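Local coordinates for D-isomer specific 2-hydroxyacid dehydrogenase family protein (Desulfovibrio vulgaris, PDB 5TX7) that probably catalyses the NAD-dependent interconversion of a D-2-hydroxyacid and the corresponding 2-oxoacid, at residues K38-A43 / M58-A63; D78-A83 / I90-V95. All coordinates share one frame; numbering follows the deposited sequence.

Interaction 1: K38-A43 / M58-A63; sequences KIIERA and MSALQA
Ala60, the residue on which Ile40 rests, donates its backbone N-H to Asp57 OD1, while Ser59 OG is hydrogen-bonded to OD2 of the same carboxylate; both oxygens thus tie the preceding residue to the first turn of helix 58-62. The contact between 38-43 and 58-63 is wholly apolar, with no hydrogen bond crossing it. Ile40 CD1 reaches Ala60 CA at 3.6 Å and Ala60 CB at 3.7 Å, and it also lies 3.9 Å from Ala63 CB. Ala60 and Ala63 stand three residues apart, so their methyls fall on one face of the second segment, and CD1 bridges both. Chi1 (-49°) and chi2 (-54°) together bring it there, while CG2, anti to the backbone N, adds a looser touch on Ala63 CB at 4.1 Å. The small methyls permit a close approach of the backbones, 6.4 Å between Ile40 CA and Ala60 CA, yet the segments bury just 150 Å² in all. Beside it, the buried Ile39 and Ala43 pack on Val54 and Leu64 of the adjoining loops. Strand 48-51, helix 58-62 and parallel strand 69-72 form a beta-alpha-beta crossover, and the contact packs its helix against helix 39-43, which precedes strand 48-51; Leu61 packs on Ala84 and Ala85 of helix 82-87.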
loop_
_atom_site.group_PDB
_atom_site.type_symbol
_atom_site.label_atom_id
_atom_site.label_comp_id
_atom_site.label_asym_id
_atom_site.label_seq_id
_atom_site.Cartn_x
_atom_site.Cartn_y
_atom_site.Cartn_z
ATOM N N LYS A 38 12.989 32.513 20.819
ATOM C CA LYS A 38 12.220 32.187 22.017
ATOM C C LYS A 38 12.733 30.956 22.771
ATOM O O LYS A 38 12.137 30.566 23.791
ATOM C CB LYS A 38 10.742 31.976 21.623
ATOM C CG LYS A 38 10.022 33.228 21.111
ATOM C CD LYS A 38 9.024 33.786 22.128
ATOM C CE LYS A 38 8.246 34.967 21.568
ATOM N NZ LYS A 38 9.071 36.206 21.578
ATOM N N ILE A 39 13.833 30.355 22.307
ATOM C CA ILE A 39 14.325 29.097 22.904
ATOM C C ILE A 39 14.736 29.282 24.366
ATOM O O ILE A 39 14.326 28.490 25.205
ATOM C CB ILE A 39 15.497 28.475 22.093
ATOM C CG1 ILE A 39 15.003 27.984 20.731
ATOM C CG2 ILE A 39 16.134 27.300 22.833
ATOM C CD1 ILE A 39 16.117 27.737 19.725
ATOM N N ILE A 40 15.516 30.328 24.659
ATOM C CA ILE A 40 16.024 30.553 26.018
ATOM C C ILE A 40 14.882 30.871 26.989
ATOM O O ILE A 40 14.834 30.293 28.071
ATOM C CB ILE A 40 17.071 31.698 26.110
ATOM C CG1 ILE A 40 18.190 31.600 25.066
ATOM C CG2 ILE A 40 17.665 31.752 27.508
ATOM C CD1 ILE A 40 18.923 30.296 25.044
ATOM N N GLU A 41 13.987 31.796 26.606
ATOM C CA GLU A 41 12.774 32.131 27.392
ATOM C C GLU A 41 12.005 30.904 27.862
ATOM O O GLU A 41 11.683 30.757 29.043
ATOM C CB GLU A 41 11.787 32.947 26.554
ATOM C CG GLU A 41 12.121 34.416 26.421
ATOM C CD GLU A 41 11.101 35.178 25.583
ATOM O OE1 GLU A 41 9.977 34.645 25.359
ATOM O OE2 GLU A 41 11.445 36.316 25.149
ATOM N N ARG A 42 11.704 30.036 26.902
ATOM C CA ARG A 42 10.838 28.898 27.145
ATOM C C ARG A 42 11.534 27.771 27.891
ATOM O O ARG A 42 10.907 27.077 28.717
ATOM C CB ARG A 42 10.259 28.405 25.819
ATOM C CG ARG A 42 9.325 29.435 25.194
ATOM C CD ARG A 42 8.794 28.974 23.857
ATOM N NE ARG A 42 7.938 29.989 23.241
ATOM C CZ ARG A 42 7.270 29.821 22.102
ATOM N NH1 ARG A 42 7.364 28.674 21.443
ATOM N NH2 ARG A 42 6.507 30.792 21.621
ATOM N N ALA A 43 12.819 27.591 27.606
ATOM C CA ALA A 43 13.609 26.540 28.240
ATOM C C ALA A 43 14.114 26.926 29.641
ATOM O O ALA A 43 14.536 26.046 30.408
ATOM C CB ALA A 43 14.775 26.145 27.342
ATOM N N MET A 58 25.948 25.700 21.585
ATOM C CA MET A 58 26.701 26.017 22.812
ATOM C C MET A 58 26.135 27.214 23.552
ATOM O O MET A 58 26.054 27.213 24.777
ATOM C CB MET A 58 28.165 26.345 22.474
ATOM C CG MET A 58 29.040 26.820 23.637
ATOM S SD MET A 58 29.305 25.511 24.846
ATOM C CE MET A 58 30.668 24.625 24.082
ATOM N N SER A 59 25.764 28.240 22.802
ATOM C CA SER A 59 25.316 29.508 23.381
ATOM C C SER A 59 23.960 29.372 24.076
ATOM O O SER A 59 23.777 29.942 25.131
ATOM C CB SER A 59 25.319 30.623 22.316
ATOM O OG SER A 59 24.198 30.530 21.453
ATOM N N ALA A 60 23.033 28.614 23.497
ATOM C CA ALA A 60 21.751 28.294 24.164
ATOM C C ALA A 60 21.928 27.416 25.410
ATOM O O ALA A 60 21.308 27.691 26.439
ATOM C CB ALA A 60 20.772 27.628 23.196
ATOM N N LEU A 61 22.779 26.387 25.312
ATOM C CA LEU A 61 23.056 25.467 26.426
ATOM C C LEU A 61 23.707 26.167 27.634
ATOM O O LEU A 61 23.330 25.918 28.760
ATOM C CB LEU A 61 23.929 24.292 25.962
ATOM C CG LEU A 61 23.338 23.336 24.909
ATOM C CD1 LEU A 61 24.440 22.580 24.151
ATOM C CD2 LEU A 61 22.308 22.373 25.473
ATOM N N GLN A 62 24.666 27.045 27.394
ATOM C CA GLN A 62 25.264 27.866 28.475
ATOM C C GLN A 62 24.334 28.918 29.091
ATOM O O GLN A 62 24.551 29.351 30.220
ATOM C CB GLN A 62 26.526 28.569 27.983
ATOM C CG GLN A 62 27.671 27.616 27.783
ATOM C CD GLN A 62 28.934 28.364 27.546
ATOM O OE1 GLN A 62 29.026 29.139 26.600
ATOM N NE2 GLN A 62 29.917 28.161 28.418
ATOM N N ALA A 63 23.313 29.336 28.349
ATOM C CA ALA A 63 22.280 30.266 28.854
ATOM C C ALA A 63 21.163 29.534 29.610
ATOM O O ALA A 63 20.204 30.164 30.061
ATOM C CB ALA A 63 21.691 31.075 27.711
#

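Interaction 2: D78-A83 / I90-V95; sequences DKVDVA and IPVSNV
Val82 and Val92, the main partners here, are both bonded through their backbones to the flat amide of Asn319: ND2 bonds Val82 O and also Ile90 O, while OD1 is the acceptor for Val92 N. One amide from the C-terminal part of the chain therefore links the two segments, which share no direct hydrogen bond. The side-chain contacts between them are made by valines. Val82 CG1 meets Val92 CG1 at 3.6 Å and stands 3.9 Å from Val92 CB and 3.9 Å from Val92 CG2, so a single methyl rests against the whole fork of the other side chain. The two side chains cross at about a right angle. Val82 CG1 lies anti to its own carbonyl carbon (chi1 -58°), the setting that lays it on Val92. Val80 adds a looser touch, its CG1 4.4 Å from Val92 CG1. An inverse gamma turn centred on Asp81, with a weak bond of 2.8 Å from Val82 N to Val80 O, lets both valines point toward the strand while Asp81 points away. From this N-cap position, Asp81 OD1 accepts from Ala84 N. Helix 82-87 thus begins against the strand that follows it: Val92 also packs on Ala85 and on Val72, within the beta-alpha-beta unit of strand 69-72, helix 82-87 and strand 92-93.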
loop_
_atom_site.group_PDB
_atom_site.type_symbol
_atom_site.label_atom_id
_atom_site.label_comp_id
_atom_site.label_asym_id
_atom_site.label_seq_id
_atom_site.Cartn_x
_atom_site.Cartn_y
_atom_site.Cartn_z
ATOM N N ASP A 78 20.946 15.981 14.611
ATOM C CA ASP A 78 21.915 16.790 13.848
ATOM C C ASP A 78 21.866 18.274 14.215
ATOM O O ASP A 78 22.859 18.970 14.063
ATOM C CB ASP A 78 21.732 16.603 12.323
ATOM C CG ASP A 78 23.072 16.673 11.552
ATOM O OD1 ASP A 78 24.045 15.973 11.942
ATOM O OD2 ASP A 78 23.157 17.423 10.546
ATOM N N LYS A 79 20.711 18.749 14.697
ATOM C CA LYS A 79 20.529 20.145 15.128
ATOM C C LYS A 79 20.890 20.401 16.614
ATOM O O LYS A 79 20.760 21.516 17.090
ATOM C CB LYS A 79 19.099 20.613 14.804
ATOM C CG LYS A 79 18.817 20.664 13.296
ATOM C CD LYS A 79 17.370 21.000 12.933
ATOM C CE LYS A 79 17.148 22.495 12.681
ATOM N NZ LYS A 79 15.702 22.905 12.683
ATOM N N VAL A 80 21.351 19.376 17.328
ATOM C CA VAL A 80 21.785 19.512 18.707
ATOM C C VAL A 80 23.298 19.335 18.799
ATOM O O VAL A 80 23.813 18.283 18.465
ATOM C CB VAL A 80 21.111 18.456 19.605
ATOM C CG1 VAL A 80 21.560 18.613 21.060
ATOM C CG2 VAL A 80 19.592 18.590 19.517
ATOM N N ASP A 81 24.003 20.364 19.272
ATOM C CA ASP A 81 25.441 20.262 19.508
ATOM C C ASP A 81 25.678 19.426 20.765
ATOM O O ASP A 81 25.877 19.968 21.849
ATOM C CB ASP A 81 26.084 21.650 19.621
ATOM C CG ASP A 81 27.609 21.587 19.630
ATOM O OD1 ASP A 81 28.169 20.487 19.857
ATOM O OD2 ASP A 81 28.262 22.630 19.411
ATOM N N VAL A 82 25.645 18.105 20.595
ATOM C CA VAL A 82 25.717 17.177 21.725
ATOM C C VAL A 82 27.104 17.134 22.361
ATOM O O VAL A 82 27.230 16.751 23.529
ATOM C CB VAL A 82 25.232 15.743 21.386
ATOM C CG1 VAL A 82 23.795 15.761 20.870
ATOM C CG2 VAL A 82 26.151 15.037 20.395
ATOM N N ALA A 83 28.131 17.511 21.603
ATOM C CA ALA A 83 29.490 17.659 22.157
ATOM C C ALA A 83 29.557 18.809 23.177
ATOM O O ALA A 83 30.091 18.645 24.264
ATOM C CB ALA A 83 30.513 17.875 21.039
ATOM N N ILE A 90 25.887 17.643 30.351
ATOM C CA ILE A 90 24.489 17.374 30.013
ATOM C C ILE A 90 24.432 16.149 29.102
ATOM O O ILE A 90 24.810 16.241 27.943
ATOM C CB ILE A 90 23.854 18.590 29.293
ATOM C CG1 ILE A 90 23.874 19.826 30.212
ATOM C CG2 ILE A 90 22.408 18.284 28.868
ATOM C CD1 ILE A 90 23.664 21.131 29.486
ATOM N N PRO A 91 23.971 14.992 29.618
ATOM C CA PRO A 91 23.704 13.844 28.742
ATOM C C PRO A 91 22.623 14.161 27.722
ATOM O O PRO A 91 21.651 14.837 28.056
ATOM C CB PRO A 91 23.195 12.762 29.701
ATOM C CG PRO A 91 23.571 13.201 31.075
ATOM C CD PRO A 91 23.666 14.696 31.035
ATOM N N VAL A 92 22.794 13.685 26.494
ATOM C CA VAL A 92 21.783 13.828 25.451
ATOM C C VAL A 92 21.387 12.428 25.024
ATOM O O VAL A 92 22.248 11.632 24.626
ATOM C CB VAL A 92 22.286 14.620 24.224
ATOM C CG1 VAL A 92 21.179 14.787 23.203
ATOM C CG2 VAL A 92 22.780 15.989 24.648
ATOM N N SER A 93 20.094 12.136 25.103
ATOM C CA SER A 93 19.578 10.859 24.635
ATOM C C SER A 93 18.727 11.018 23.369
ATOM O O SER A 93 18.085 12.065 23.170
ATOM C CB SER A 93 18.756 10.195 25.739
ATOM O OG SER A 93 19.579 9.803 26.821
ATOM N N ASN A 94 18.721 9.974 22.531
ATOM C CA ASN A 94 17.784 9.892 21.395
ATOM C C ASN A 94 16.883 8.669 21.535
ATOM O O ASN A 94 16.896 8.020 22.578
ATOM C CB ASN A 94 18.548 9.912 20.056
ATOM C CG ASN A 94 19.314 8.635 19.780
ATOM O OD1 ASN A 94 19.483 7.765 20.655
ATOM N ND2 ASN A 94 19.799 8.521 18.555
ATOM N N VAL A 95 16.094 8.379 20.501
ATOM C CA VAL A 95 15.260 7.189 20.453
ATOM C C VAL A 95 15.477 6.461 19.123
ATOM O O VAL A 95 14.908 6.862 18.100
ATOM C CB VAL A 95 13.769 7.546 20.571
ATOM C CG1 VAL A 95 12.927 6.274 20.643
ATOM C CG2 VAL A 95 13.514 8.455 21.775
#

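Interaction 1 closes before interaction 2 opens along the chain, and their centres lie 15 Å apart. Both belong to the domain built on the five-stranded parallel sheet ordered 27-30, 3-6, 48-51, 69-72, 92-93, separate from the seven-stranded sheet, where a GxGxxG pattern after strand 150-154 is consistent with NAD binding. Interaction 1 joins two helices; interaction 2 joins the start of the next helix to strand 92-93, the outermost strand on its side. They meet where Leu61 CD1 packs 3.8 Å from Asp81 O, so helix 58-62 connects them. Together they form consecutive packing steps across the smaller domain, which, as in relatives of this family, is probably the substrate-binding (catalytic) domain.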